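Local coordinates for SusD superfamily protein (Bacteroides fragilis NCTC 9343, PDB 3NQP), which probably binds glycans at the bacterial outer membrane as a SusD-like protein, at residues A336-S341 / E445-G450; G47-G52 / Q315-N320; N185-Y190 / Y243-L248. All coordinates share one frame; numbering follows the deposited sequence.

Interaction 1: residues A336-S341 / E445-G450; sequences ATFIAS and EFIQEG
I447 carries its CG1 beside the backbone N (chi1 -71°), and an extended second torsion then sends CD1 out to the ring of F338. Its other branch, CG2, turns to T337. T337 answers with CG2, which lies anti to its own backbone N (chi1 -56° for OG1). The hydroxyl is thereby turned back along its own helix, where OG1 bonds R333 O. Only the methyl branch of T337 is left for the contact.

The two methyls meet at T337 CG2 to I447 CG2, 3.5 Å. The same T337 methyl is also 3.8 Å from I447 CB. It serves two neighbours, since it also lies 3.7 Å above one face of the F338 ring, offset toward the rim. I447 CD1 closes on the far end of that ring, 3.5 Å from F338 CE2 and 3.9 Å from F338 CZ. The F338 and I447 side chains cross at about a right angle, and the methyl comes in obliquely to the ring.

I447 is the second residue of a type II beta turn from F446 to E449, closed by E449 N to F446 O at 3.0 Å. The turn follows helix 431-445 and presents the branched side chain at its corner. On the other side, T337 ends helix 333-337 and F338 opens strand 338-344. The contact thus joins a helix-to-strand junction to an interhelical turn. V323 of helix 321-325 touches both F338 and I447. K360 NZ bonds the carbonyls of E445 and I447, and so ties the turn down.

All three touching residues are buried, and what passes between them is purely apolar. T337 OG1 and the two turn carbonyls are satisfied outside it. The contact therefore rests on close methyl-methyl and methyl-ring packing.

Interaction 2: residues G47-G52 / Q315-N320; sequences GELRGG and QTYEYN
The rings of Y319 and Y317 both meet the segment 47-52 at their edges. At the Y319 edge, in the ring plane, lies E48 OE1, and the carboxylate stands almost upright to that ring, with the two planes 87° apart. At the Y317 edge, near its plane, lies the methyl L49 CD2, 3.7 Å from Y317 CD2 and 3.9 Å from Y317 CE2. Beyond the two segments, the F54 ring meets the Y319 ring.

The polar link is a hydrogen bond from Y319 OH to E48 OE1, 2.7 Å long. The hydroxyl comes from above the carboxylate plane, 69° out of it, and not from within it. The E48 chain is bent at its second torsion (chi2 -77°), which folds the acid back to meet the phenol. Its other oxygen, OE2, accepts from G450 N. The carboxylate thus joins two different loops.

L49 and Y317 cross at about a right angle. L49 also packs on I70 of helix 68-71, while Y317 OH bonds N67 OD1. A type I beta turn from E48 to G51, closed by G51 N to E48 O at 2.9 Å, carries both E48 and L49.

E48, L49, Y317 and Y319 are all buried. The phenol and the backbone N-H of G450 probably offset part of the cost of burying the acid, and such donors would tend to favour its ionised form. The adjoining leucine-tyrosine contact makes the rest of the join apolar.

Interaction 3: residues N185-Y190 / Y243-L248; sequences NDFDPY and YNLKML
N185 and Y243 form the closest part of this contact, with N185 coming from the partly exposed margin. The N185 amide lies nearly parallel to the Y243 ring, with planes 16° apart, and covers one face off-centre. Its ND2 stands 3.6 Å above the ring plane, toward the rim. The backbone also takes part: N185 O sits at the ring edge, in plane, 3.7 Å from Y243 CD1. The amide is held in this pose from both ends, since ND2 bonds N242 O and OD1 bonds K200 NZ.

F187 packs next to it on the buried side. Its CG lies anti to the carbonyl carbon (chi1 -74°), which carries the ring end over to Y243. There CE2 is 3.9 Å from Y243 CB and 3.8 Å from Y243 O, which lies at the edge of the phenylalanine ring. The F187 and Y243 ring centres are 5.9 Å apart and their planes meet at 58°, an oblique pairing. Y243 OH bonds E204 OE2, and K195 makes a cation-pi contact with F187.

The packing thins toward buried L245, whose CD2 comes no nearer than 4.3 Å to F187 CZ. D186, N244 and K246 are exposed and mark the solvent side. There D186 OD1 accepts from D188 N at 2.8 Å, which makes an Asx turn that spans F187.

Both segments are loops that follow helices, 163-181 and 228-241. Helix 200-216 backs them, with A201 touching both F187 and Y243. This is interhelical loop packing in the largely helical, TPR-related SusD fold.

How the interactions relate
From the N terminus, interaction 2 opens first, at 47-52. Interaction 3 lies wholly inside its loop: 185-190 and 243-248 pair before the chain returns at 315-320 to close interaction 2. Interaction 1 then follows in series, from 336-341 to 445-450. No two loops cross. Interactions 1 and 2 are neighbours, with centres 11 Å apart, and touch through the E48 carboxylate and the 445-450 turn. Together they tie the N-terminal helical part to the later SusD-family region. Interaction 3 stands apart, its centre about 26 Å from interaction 1 and 32 Å from interaction 2. It joins loops between helices on the opposite side of the chain's centre from interaction 2.

Interaction 1: residues A336-S341 / E445-G450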
ATOM      1  N   ALA A 336      18.276  -4.512  -3.205  1.00 13.92           N
ATOM      2  CA  ALA A 336      17.174  -4.536  -4.182  1.00 13.10           C
ATOM      3  C   ALA A 336      16.309  -3.271  -4.034  1.00 12.90           C
ATOM      4  O   ALA A 336      15.786  -2.749  -5.016  1.00 10.81           O
ATOM      5  CB  ALA A 336      16.326  -5.774  -4.008  1.00  9.77           C
ATOM      6  N   THR A 337      16.153  -2.783  -2.805  1.00 12.56           N
ATOM      7  CA  THR A 337      15.263  -1.685  -2.570  1.00 12.10           C
ATOM      8  C   THR A 337      15.990  -0.359  -2.758  1.00 12.27           C
ATOM      9  O   THR A 337      15.407   0.591  -3.303  1.00 11.34           O
ATOM     10  CB  THR A 337      14.614  -1.766  -1.126  1.00  9.53           C
ATOM     11  OG1 THR A 337      13.937  -3.044  -0.947  1.00 12.22           O
ATOM     12  CG2 THR A 337      13.652  -0.572  -0.906  1.00 12.58           C
ATOM     13  N   PHE A 338      17.240  -0.292  -2.284  1.00 10.91           N
ATOM     14  CA  PHE A 338      17.965   0.922  -2.179  1.00 10.97           C
ATOM     15  C   PHE A 338      19.357   0.871  -2.829  1.00 11.18           C
ATOM     16  O   PHE A 338      19.990  -0.180  -2.904  1.00 12.05           O
ATOM     17  CB  PHE A 338      18.237   1.226  -0.721  1.00 11.53           C
ATOM     18  CG  PHE A 338      17.043   1.630   0.082  1.00 10.87           C
ATOM     19  CD1 PHE A 338      16.456   2.868  -0.080  1.00 12.87           C
ATOM     20  CD2 PHE A 338      16.597   0.815   1.099  1.00  8.87           C
ATOM     21  CE1 PHE A 338      15.397   3.257   0.739  1.00 12.25           C
ATOM     22  CE2 PHE A 338      15.492   1.212   1.899  1.00 11.15           C
ATOM     23  CZ  PHE A 338      14.952   2.431   1.721  1.00  8.66           C
ATOM     24  N   ILE A 339      19.825   2.041  -3.273  1.00 11.98           N
ATOM     25  CA  ILE A 339      21.248   2.293  -3.466  1.00  9.23           C
ATOM     26  C   ILE A 339      21.617   3.413  -2.508  1.00 11.94           C
ATOM     27  O   ILE A 339      20.841   4.340  -2.288  1.00 11.15           O
ATOM     28  CB  ILE A 339      21.650   2.678  -4.941  1.00 12.35           C
ATOM     29  CG1 ILE A 339      23.190   2.686  -5.097  1.00 13.88           C
ATOM     30  CG2 ILE A 339      20.973   4.013  -5.387  1.00  7.56           C
ATOM     31  CD1 ILE A 339      23.719   2.860  -6.605  1.00 11.15           C
ATOM     32  N   ALA A 340      22.809   3.329  -1.913  1.00 13.02           N
ATOM     33  CA  ALA A 340      23.246   4.343  -0.950  1.00 11.66           C
ATOM     34  C   ALA A 340      24.243   5.309  -1.611  1.00 14.90           C
ATOM     35  O   ALA A 340      25.048   4.919  -2.474  1.00 12.29           O
ATOM     36  CB  ALA A 340      23.886   3.650   0.262  1.00  9.79           C
ATOM     37  N   SER A 341      24.207   6.566  -1.186  1.00 15.39           N
ATOM     38  CA  SER A 341      25.222   7.536  -1.586  1.00 11.81           C
ATOM     39  C   SER A 341      25.968   7.959  -0.328  1.00 10.25           C
ATOM     40  O   SER A 341      25.376   8.084   0.757  1.00 10.10           O
ATOM     41  CB  SER A 341      24.602   8.736  -2.327  1.00 13.92           C
ATOM     42  OG  SER A 341      23.646   9.458  -1.550  1.00  9.69           O
ATOM     43  N   GLU A 445       9.773  -5.554   4.094  1.00 10.46           N
ATOM     44  CA  GLU A 445       9.259  -6.270   2.921  1.00 10.08           C
ATOM     45  C   GLU A 445       8.548  -5.311   1.949  1.00  9.18           C
ATOM     46  O   GLU A 445       8.614  -5.485   0.721  1.00  7.75           O
ATOM     47  CB  GLU A 445       8.306  -7.390   3.356  1.00  9.74           C
ATOM     48  CG  GLU A 445       7.764  -8.325   2.287  1.00  9.37           C
ATOM     49  CD  GLU A 445       8.855  -9.163   1.603  1.00 13.88           C
ATOM     50  OE1 GLU A 445       9.939  -9.340   2.176  1.00  7.97           O
ATOM     51  OE2 GLU A 445       8.611  -9.633   0.498  1.00 10.33           O
ATOM     52  N   PHE A 446       7.874  -4.317   2.507  1.00  7.84           N
ATOM     53  CA  PHE A 446       6.908  -3.505   1.768  1.00 10.88           C
ATOM     54  C   PHE A 446       7.233  -1.995   1.654  1.00 10.49           C
ATOM     55  O   PHE A 446       6.352  -1.145   1.566  1.00  9.30           O
ATOM     56  CB  PHE A 446       5.548  -3.679   2.401  1.00  4.18           C
ATOM     57  CG  PHE A 446       5.034  -5.043   2.338  1.00 11.46           C
ATOM     58  CD1 PHE A 446       4.751  -5.638   1.111  1.00 16.54           C
ATOM     59  CD2 PHE A 446       4.816  -5.784   3.501  1.00 17.37           C
ATOM     60  CE1 PHE A 446       4.291  -6.935   1.057  1.00  8.98           C
ATOM     61  CE2 PHE A 446       4.336  -7.074   3.429  1.00 15.14           C
ATOM     62  CZ  PHE A 446       4.084  -7.646   2.201  1.00 11.25           C
ATOM     63  N   ILE A 447       8.507  -1.684   1.616  1.00  9.19           N
ATOM     64  CA  ILE A 447       8.960  -0.333   1.274  1.00  9.96           C
ATOM     65  C   ILE A 447       8.349   0.068  -0.069  1.00  8.91           C
ATOM     66  O   ILE A 447       8.478  -0.643  -1.060  1.00 12.10           O
ATOM     67  CB  ILE A 447      10.506  -0.241   1.261  1.00 10.56           C
ATOM     68  CG1 ILE A 447      11.036  -0.320   2.713  1.00 13.39           C
ATOM     69  CG2 ILE A 447      10.976   1.097   0.614  1.00 11.39           C
ATOM     70  CD1 ILE A 447      12.524  -0.354   2.856  1.00 14.98           C
ATOM     71  N   GLN A 448       7.635   1.196  -0.057  1.00  9.20           N
ATOM     72  CA  GLN A 448       7.056   1.785  -1.233  1.00 11.62           C
ATOM     73  C   GLN A 448       5.839   0.991  -1.732  1.00  9.36           C
ATOM     74  O   GLN A 448       5.485   1.109  -2.881  1.00  9.70           O
ATOM     75  CB  GLN A 448       8.094   1.943  -2.349  1.00 13.22           C
ATOM     76  CG  GLN A 448       7.778   3.066  -3.306  1.00 15.41           C
ATOM     77  CD  GLN A 448       8.761   3.143  -4.438  1.00 10.25           C
ATOM     78  OE1 GLN A 448       8.846   2.228  -5.257  1.00 10.39           O
ATOM     79  NE2 GLN A 448       9.487   4.270  -4.520  1.00 12.30           N
ATOM     80  N   GLU A 449       5.242   0.193  -0.837  1.00 10.25           N
ATOM     81  CA  GLU A 449       4.082  -0.668  -1.128  1.00  6.93           C
ATOM     82  C   GLU A 449       2.910  -0.390  -0.163  1.00  9.70           C
ATOM     83  O   GLU A 449       1.946  -1.146  -0.112  1.00 10.74           O
ATOM     84  CB  GLU A 449       4.505  -2.132  -1.118  1.00  7.30           C
ATOM     85  CG  GLU A 449       5.247  -2.593  -2.346  1.00  5.26           C
ATOM     86  CD  GLU A 449       5.550  -4.058  -2.267  1.00 10.80           C
ATOM     87  OE1 GLU A 449       6.605  -4.400  -1.629  1.00 13.86           O
ATOM     88  OE2 GLU A 449       4.723  -4.863  -2.804  1.00 13.02           O
ATOM     89  N   GLY A 450       2.956   0.747   0.526  1.00  9.63           N
ATOM     90  CA  GLY A 450       1.743   1.362   1.067  1.00 11.16           C
ATOM     91  C   GLY A 450       1.139   0.715   2.311  1.00 10.95           C
ATOM     92  O   GLY A 450      -0.085   0.732   2.492  1.00 11.88           O
TER

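Interaction 2: residues G47-G52 / Q315-N320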
ATOM      1  N   GLY A  47      -0.847   5.255   2.128  1.00 14.04           N
ATOM      2  CA  GLY A  47      -0.216   4.091   2.738  1.00 11.85           C
ATOM      3  C   GLY A  47       1.138   4.346   3.363  1.00 11.06           C
ATOM      4  O   GLY A  47       1.476   3.687   4.346  1.00 10.80           O
ATOM      5  N   GLU A  48       1.940   5.244   2.777  1.00 11.47           N
ATOM      6  CA  GLU A  48       3.365   5.393   3.208  1.00 13.24           C
ATOM      7  C   GLU A  48       3.655   6.658   4.000  1.00 10.98           C
ATOM      8  O   GLU A  48       4.352   6.612   5.005  1.00 10.79           O
ATOM      9  CB  GLU A  48       4.317   5.482   1.998  1.00 13.26           C
ATOM     10  CG  GLU A  48       4.536   4.276   1.240  1.00 18.12           C
ATOM     11  CD  GLU A  48       5.465   3.274   1.869  1.00 17.16           C
ATOM     12  OE1 GLU A  48       6.404   3.609   2.627  1.00 13.60           O
ATOM     13  OE2 GLU A  48       5.270   2.118   1.510  1.00 18.36           O
ATOM     14  N   LEU A  49       3.176   7.807   3.509  1.00 12.46           N
ATOM     15  CA  LEU A  49       3.771   9.076   3.965  1.00 11.00           C
ATOM     16  C   LEU A  49       3.673   9.388   5.448  1.00 12.32           C
ATOM     17  O   LEU A  49       4.569  10.015   5.994  1.00 12.79           O
ATOM     18  CB  LEU A  49       3.263  10.265   3.162  1.00 10.71           C
ATOM     19  CG  LEU A  49       3.650  10.389   1.676  1.00 14.53           C
ATOM     20  CD1 LEU A  49       3.033  11.690   1.129  1.00 11.28           C
ATOM     21  CD2 LEU A  49       5.186  10.296   1.380  1.00 14.17           C
ATOM     22  N   ARG A  50       2.568   9.033   6.086  1.00 13.59           N
ATOM     23  CA  ARG A  50       2.400   9.296   7.527  1.00 13.76           C
ATOM     24  C   ARG A  50       3.111   8.261   8.404  1.00 16.25           C
ATOM     25  O   ARG A  50       2.997   8.307   9.631  1.00 15.95           O
ATOM     26  CB  ARG A  50       0.910   9.340   7.878  1.00 14.40           C
ATOM     27  CG  ARG A  50       0.194  10.528   7.292  1.00  8.95           C
ATOM     28  CD  ARG A  50      -1.247  10.620   7.850  1.00 13.68           C
ATOM     29  NE  ARG A  50      -1.203  11.060   9.248  1.00  8.40           N
ATOM     30  CZ  ARG A  50      -2.230  11.351  10.031  1.00 13.82           C
ATOM     31  NH1 ARG A  50      -3.481  11.222   9.622  1.00 11.24           N
ATOM     32  NH2 ARG A  50      -1.987  11.771  11.266  1.00  9.68           N
ATOM     33  N   GLY A  51       3.812   7.324   7.767  1.00 13.80           N
ATOM     34  CA  GLY A  51       4.475   6.213   8.464  1.00 14.76           C
ATOM     35  C   GLY A  51       5.690   6.499   9.344  1.00 12.88           C
ATOM     36  O   GLY A  51       6.214   5.577   9.903  1.00 13.52           O
ATOM     37  N   GLY A  52       6.152   7.747   9.472  1.00 10.46           N
ATOM     38  CA  GLY A  52       7.172   8.071  10.475  1.00 12.20           C
ATOM     39  C   GLY A  52       8.585   7.779  10.017  1.00 12.26           C
ATOM     40  O   GLY A  52       9.516   7.757  10.820  1.00 13.87           O
ATOM     41  N   GLN A 315      14.773  13.888  -6.250  1.00 11.55           N
ATOM     42  CA  GLN A 315      14.664  13.343  -4.903  1.00 13.35           C
ATOM     43  C   GLN A 315      13.775  14.249  -4.069  1.00 12.23           C
ATOM     44  O   GLN A 315      14.233  15.127  -3.333  1.00 10.28           O
ATOM     45  CB  GLN A 315      16.020  13.125  -4.210  1.00 13.63           C
ATOM     46  CG  GLN A 315      15.844  12.165  -3.006  1.00 11.38           C
ATOM     47  CD  GLN A 315      17.127  11.780  -2.352  1.00 11.94           C
ATOM     48  OE1 GLN A 315      18.034  12.598  -2.269  1.00 10.72           O
ATOM     49  NE2 GLN A 315      17.202  10.539  -1.820  1.00  8.59           N
ATOM     50  N   THR A 316      12.487  14.025  -4.250  1.00 10.83           N
ATOM     51  CA  THR A 316      11.447  14.737  -3.538  1.00 12.02           C
ATOM     52  C   THR A 316      10.673  13.848  -2.558  1.00 12.93           C
ATOM     53  O   THR A 316       9.769  14.311  -1.903  1.00 10.48           O
ATOM     54  CB  THR A 316      10.454  15.450  -4.546  1.00 12.36           C
ATOM     55  OG1 THR A 316      10.007  14.544  -5.554  1.00 11.58           O
ATOM     56  CG2 THR A 316      11.161  16.662  -5.241  1.00  9.16           C
ATOM     57  N   TYR A 317      11.061  12.587  -2.447  1.00 11.75           N
ATOM     58  CA  TYR A 317      10.617  11.676  -1.401  1.00 10.55           C
ATOM     59  C   TYR A 317      11.850  10.867  -1.007  1.00 13.25           C
ATOM     60  O   TYR A 317      12.545  10.324  -1.901  1.00 10.89           O
ATOM     61  CB  TYR A 317       9.518  10.676  -1.901  1.00  9.55           C
ATOM     62  CG  TYR A 317       8.248  11.375  -2.319  1.00 12.21           C
ATOM     63  CD1 TYR A 317       8.108  11.872  -3.609  1.00 13.57           C
ATOM     64  CD2 TYR A 317       7.223  11.609  -1.423  1.00 12.45           C
ATOM     65  CE1 TYR A 317       6.992  12.572  -4.004  1.00 10.17           C
ATOM     66  CE2 TYR A 317       6.098  12.295  -1.811  1.00 14.43           C
ATOM     67  CZ  TYR A 317       5.972  12.766  -3.109  1.00 13.48           C
ATOM     68  OH  TYR A 317       4.876  13.488  -3.498  1.00 15.91           O
ATOM     69  N   GLU A 318      12.151  10.812   0.284  1.00  8.79           N
ATOM     70  CA  GLU A 318      13.332  10.101   0.766  1.00 10.85           C
ATOM     71  C   GLU A 318      13.132   9.500   2.149  1.00 11.97           C
ATOM     72  O   GLU A 318      12.800  10.197   3.101  1.00  9.56           O
ATOM     73  CB  GLU A 318      14.553  11.016   0.877  1.00 11.15           C
ATOM     74  CG  GLU A 318      15.929  10.242   1.171  1.00  8.16           C
ATOM     75  CD  GLU A 318      17.121  11.203   1.214  1.00 10.89           C
ATOM     76  OE1 GLU A 318      16.911  12.410   0.988  1.00 12.33           O
ATOM     77  OE2 GLU A 318      18.270  10.732   1.409  1.00 12.88           O
ATOM     78  N   TYR A 319      13.461   8.225   2.274  1.00 11.44           N
ATOM     79  CA  TYR A 319      13.422   7.581   3.574  1.00 12.44           C
ATOM     80  C   TYR A 319      14.568   8.018   4.441  1.00 11.54           C
ATOM     81  O   TYR A 319      15.703   8.195   3.974  1.00 10.96           O
ATOM     82  CB  TYR A 319      13.447   6.075   3.432  1.00 10.83           C
ATOM     83  CG  TYR A 319      12.180   5.538   2.825  1.00 11.55           C
ATOM     84  CD1 TYR A 319      11.072   5.302   3.611  1.00 10.58           C
ATOM     85  CD2 TYR A 319      12.091   5.284   1.471  1.00  9.15           C
ATOM     86  CE1 TYR A 319       9.871   4.833   3.050  1.00  7.05           C
ATOM     87  CE2 TYR A 319      10.887   4.765   0.896  1.00  8.67           C
ATOM     88  CZ  TYR A 319       9.791   4.576   1.718  1.00 14.21           C
ATOM     89  OH  TYR A 319       8.601   4.107   1.212  1.00 12.54           O
ATOM     90  N   ASN A 320      14.285   8.154   5.734  1.00 11.72           N
ATOM     91  CA  ASN A 320      15.335   8.392   6.729  1.00 12.23           C
ATOM     92  C   ASN A 320      16.322   7.253   6.533  1.00 12.03           C
ATOM     93  O   ASN A 320      15.918   6.112   6.296  1.00 10.48           O
ATOM     94  CB  ASN A 320      14.706   8.298   8.107  1.00 14.20           C
ATOM     95  CG  ASN A 320      15.638   8.640   9.209  1.00 18.41           C
ATOM     96  OD1 ASN A 320      16.594   7.903   9.484  1.00 14.32           O
ATOM     97  ND2 ASN A 320      15.367   9.767   9.886  1.00 15.32           N
TER

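Interaction 3: residues N185-Y190 / Y243-L248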
ATOM      1  N   ASN A 185     -12.217 -18.761 -10.287  1.00 23.69           N
ATOM      2  CA  ASN A 185     -10.908 -18.406  -9.671  1.00 23.57           C
ATOM      3  C   ASN A 185      -9.873 -17.888 -10.688  1.00 23.83           C
ATOM      4  O   ASN A 185      -8.770 -17.494 -10.308  1.00 19.73           O
ATOM      5  CB  ASN A 185     -10.320 -19.638  -8.969  1.00 21.49           C
ATOM      6  CG  ASN A 185     -10.996 -19.967  -7.638  1.00 22.78           C
ATOM      7  OD1 ASN A 185     -12.172 -19.660  -7.381  1.00 19.02           O
ATOM      8  ND2 ASN A 185     -10.236 -20.616  -6.776  1.00 26.37           N
ATOM      9  N   ASP A 186     -10.220 -17.904 -11.976  1.00 25.08           N
ATOM     10  CA  ASP A 186      -9.268 -17.586 -13.053  1.00 26.54           C
ATOM     11  C   ASP A 186      -8.897 -16.118 -12.918  1.00 23.05           C
ATOM     12  O   ASP A 186      -9.726 -15.256 -12.681  1.00 20.62           O
ATOM     13  CB  ASP A 186      -9.892 -17.906 -14.428  1.00 29.10           C
ATOM     14  CG  ASP A 186      -8.891 -17.834 -15.639  1.00 38.84           C
ATOM     15  OD1 ASP A 186      -7.815 -17.170 -15.620  1.00 38.52           O
ATOM     16  OD2 ASP A 186      -9.251 -18.432 -16.690  1.00 38.30           O
ATOM     17  N   PHE A 187      -7.614 -15.850 -13.033  1.00 18.13           N
ATOM     18  CA  PHE A 187      -7.145 -14.491 -13.032  1.00 20.48           C
ATOM     19  C   PHE A 187      -7.345 -13.723 -14.346  1.00 25.32           C
ATOM     20  O   PHE A 187      -7.257 -12.494 -14.330  1.00 27.09           O
ATOM     21  CB  PHE A 187      -5.671 -14.459 -12.660  1.00 19.72           C
ATOM     22  CG  PHE A 187      -5.398 -14.705 -11.200  1.00 11.81           C
ATOM     23  CD1 PHE A 187      -5.520 -13.668 -10.263  1.00 20.45           C
ATOM     24  CD2 PHE A 187      -4.932 -15.936 -10.775  1.00 18.96           C
ATOM     25  CE1 PHE A 187      -5.183 -13.884  -8.900  1.00 14.64           C
ATOM     26  CE2 PHE A 187      -4.640 -16.167  -9.432  1.00 19.08           C
ATOM     27  CZ  PHE A 187      -4.757 -15.160  -8.505  1.00 14.69           C
ATOM     28  N   ASP A 188      -7.601 -14.414 -15.460  1.00 24.40           N
ATOM     29  CA  ASP A 188      -7.465 -13.782 -16.802  1.00 26.45           C
ATOM     30  C   ASP A 188      -8.420 -14.438 -17.791  1.00 26.24           C
ATOM     31  O   ASP A 188      -7.997 -14.886 -18.842  1.00 27.72           O
ATOM     32  CB  ASP A 188      -6.027 -13.932 -17.340  1.00 26.66           C
ATOM     33  CG  ASP A 188      -5.710 -12.981 -18.515  1.00 33.13           C
ATOM     34  OD1 ASP A 188      -6.394 -11.924 -18.681  1.00 25.46           O
ATOM     35  OD2 ASP A 188      -4.746 -13.306 -19.261  1.00 38.59           O
ATOM     36  N   PRO A 189      -9.714 -14.480 -17.461  1.00 25.14           N
ATOM     37  CA  PRO A 189     -10.628 -15.328 -18.197  1.00 25.05           C
ATOM     38  C   PRO A 189     -10.891 -14.911 -19.648  1.00 24.74           C
ATOM     39  O   PRO A 189     -11.297 -15.755 -20.424  1.00 24.35           O
ATOM     40  CB  PRO A 189     -11.926 -15.254 -17.366  1.00 26.14           C
ATOM     41  CG  PRO A 189     -11.860 -13.951 -16.660  1.00 24.81           C
ATOM     42  CD  PRO A 189     -10.394 -13.732 -16.383  1.00 28.82           C
ATOM     43  N   TYR A 190     -10.679 -13.637 -19.972  1.00 25.80           N
ATOM     44  CA  TYR A 190     -10.830 -13.075 -21.326  1.00 27.89           C
ATOM     45  C   TYR A 190      -9.490 -12.670 -21.933  1.00 29.26           C
ATOM     46  O   TYR A 190      -9.443 -11.969 -22.939  1.00 26.86           O
ATOM     47  CB  TYR A 190     -11.825 -11.885 -21.271  1.00 29.99           C
ATOM     48  CG  TYR A 190     -13.114 -12.390 -20.691  1.00 26.15           C
ATOM     49  CD1 TYR A 190     -13.885 -13.296 -21.396  1.00 29.29           C
ATOM     50  CD2 TYR A 190     -13.499 -12.074 -19.400  1.00 35.11           C
ATOM     51  CE1 TYR A 190     -15.024 -13.839 -20.865  1.00 34.18           C
ATOM     52  CE2 TYR A 190     -14.649 -12.630 -18.840  1.00 28.66           C
ATOM     53  CZ  TYR A 190     -15.402 -13.498 -19.579  1.00 34.81           C
ATOM     54  OH  TYR A 190     -16.546 -14.036 -19.058  1.00 37.66           O
ATOM     55  N   TYR A 243      -5.295 -20.836  -5.519  1.00 15.96           N
ATOM     56  CA  TYR A 243      -5.007 -20.009  -6.688  1.00 16.53           C
ATOM     57  C   TYR A 243      -3.645 -20.240  -7.339  1.00 15.87           C
ATOM     58  O   TYR A 243      -3.219 -19.448  -8.180  1.00 15.48           O
ATOM     59  CB  TYR A 243      -5.170 -18.505  -6.317  1.00 15.23           C
ATOM     60  CG  TYR A 243      -6.573 -18.116  -5.885  1.00 12.07           C
ATOM     61  CD1 TYR A 243      -7.513 -17.708  -6.795  1.00 12.42           C
ATOM     62  CD2 TYR A 243      -6.936 -18.141  -4.542  1.00  8.00           C
ATOM     63  CE1 TYR A 243      -8.792 -17.358  -6.390  1.00 16.34           C
ATOM     64  CE2 TYR A 243      -8.204 -17.787  -4.118  1.00 17.47           C
ATOM     65  CZ  TYR A 243      -9.139 -17.391  -5.043  1.00 14.41           C
ATOM     66  OH  TYR A 243     -10.386 -17.031  -4.585  1.00 13.57           O
ATOM     67  N   ASN A 244      -2.936 -21.285  -6.932  1.00 15.16           N
ATOM     68  CA  ASN A 244      -1.637 -21.587  -7.498  1.00 15.36           C
ATOM     69  C   ASN A 244      -0.599 -20.516  -7.300  1.00 16.54           C
ATOM     70  O   ASN A 244       0.315 -20.400  -8.099  1.00 16.63           O
ATOM     71  CB  ASN A 244      -1.767 -21.831  -9.020  1.00 19.87           C
ATOM     72  CG  ASN A 244      -2.633 -23.019  -9.343  1.00 28.16           C
ATOM     73  OD1 ASN A 244      -3.626 -22.903 -10.074  1.00 45.53           O
ATOM     74  ND2 ASN A 244      -2.297 -24.163  -8.758  1.00 35.61           N
ATOM     75  N   LEU A 245      -0.746 -19.714  -6.254  1.00 15.54           N
ATOM     76  CA  LEU A 245       0.203 -18.668  -5.951  1.00 14.78           C
ATOM     77  C   LEU A 245       1.476 -19.236  -5.304  1.00 15.31           C
ATOM     78  O   LEU A 245       1.417 -20.210  -4.516  1.00 14.30           O
ATOM     79  CB  LEU A 245      -0.447 -17.616  -5.022  1.00 13.89           C
ATOM     80  CG  LEU A 245      -1.568 -16.802  -5.655  1.00 13.33           C
ATOM     81  CD1 LEU A 245      -2.593 -16.263  -4.617  1.00 13.61           C
ATOM     82  CD2 LEU A 245      -0.968 -15.652  -6.558  1.00 13.21           C
ATOM     83  N   LYS A 246       2.622 -18.599  -5.583  1.00 15.38           N
ATOM     84  CA  LYS A 246       3.887 -19.001  -4.969  1.00 17.68           C
ATOM     85  C   LYS A 246       4.790 -17.816  -4.772  1.00 15.41           C
ATOM     86  O   LYS A 246       4.850 -16.979  -5.631  1.00 19.40           O
ATOM     87  CB  LYS A 246       4.649 -19.980  -5.890  1.00 22.08           C
ATOM     88  CG  LYS A 246       3.861 -21.204  -6.345  1.00 33.08           C
ATOM     89  CD  LYS A 246       4.772 -22.263  -7.042  1.00 49.01           C
ATOM     90  CE  LYS A 246       4.358 -22.518  -8.490  1.00 53.08           C
ATOM     91  NZ  LYS A 246       2.921 -22.921  -8.572  1.00 52.86           N
HETATM   92  N   MSE A 247       5.561 -17.805  -3.687  1.00 10.06           N
HETATM   93  CA  MSE A 247       6.588 -16.777  -3.461  1.00 12.95           C
HETATM   94  C   MSE A 247       7.772 -17.065  -4.384  1.00 17.21           C
HETATM   95  O   MSE A 247       8.144 -18.216  -4.545  1.00 15.93           O
HETATM   96  CB  MSE A 247       7.024 -16.825  -2.011  1.00 15.69           C
HETATM   97  CG  MSE A 247       7.652 -15.574  -1.501  1.00 16.33           C
HETATM   98 SE   MSE A 247       8.001 -15.538   0.338  0.75  9.14          SE
HETATM   99  CE  MSE A 247       8.527 -17.381   0.579  1.00 18.63           C
ATOM    100  N   LEU A 248       8.312 -16.035  -5.034  1.00 14.85           N
ATOM    101  CA  LEU A 248       9.475 -16.197  -5.887  1.00 16.64           C
ATOM    102  C   LEU A 248      10.729 -16.395  -5.045  1.00 18.27           C
ATOM    103  O   LEU A 248      10.839 -15.904  -3.902  1.00 16.17           O
ATOM    104  CB  LEU A 248       9.654 -15.014  -6.848  1.00 16.30           C
ATOM    105  CG  LEU A 248       8.483 -14.560  -7.715  1.00 15.53           C
ATOM    106  CD1 LEU A 248       8.991 -13.483  -8.712  1.00 12.51           C
ATOM    107  CD2 LEU A 248       7.743 -15.745  -8.432  1.00 14.18           C
TER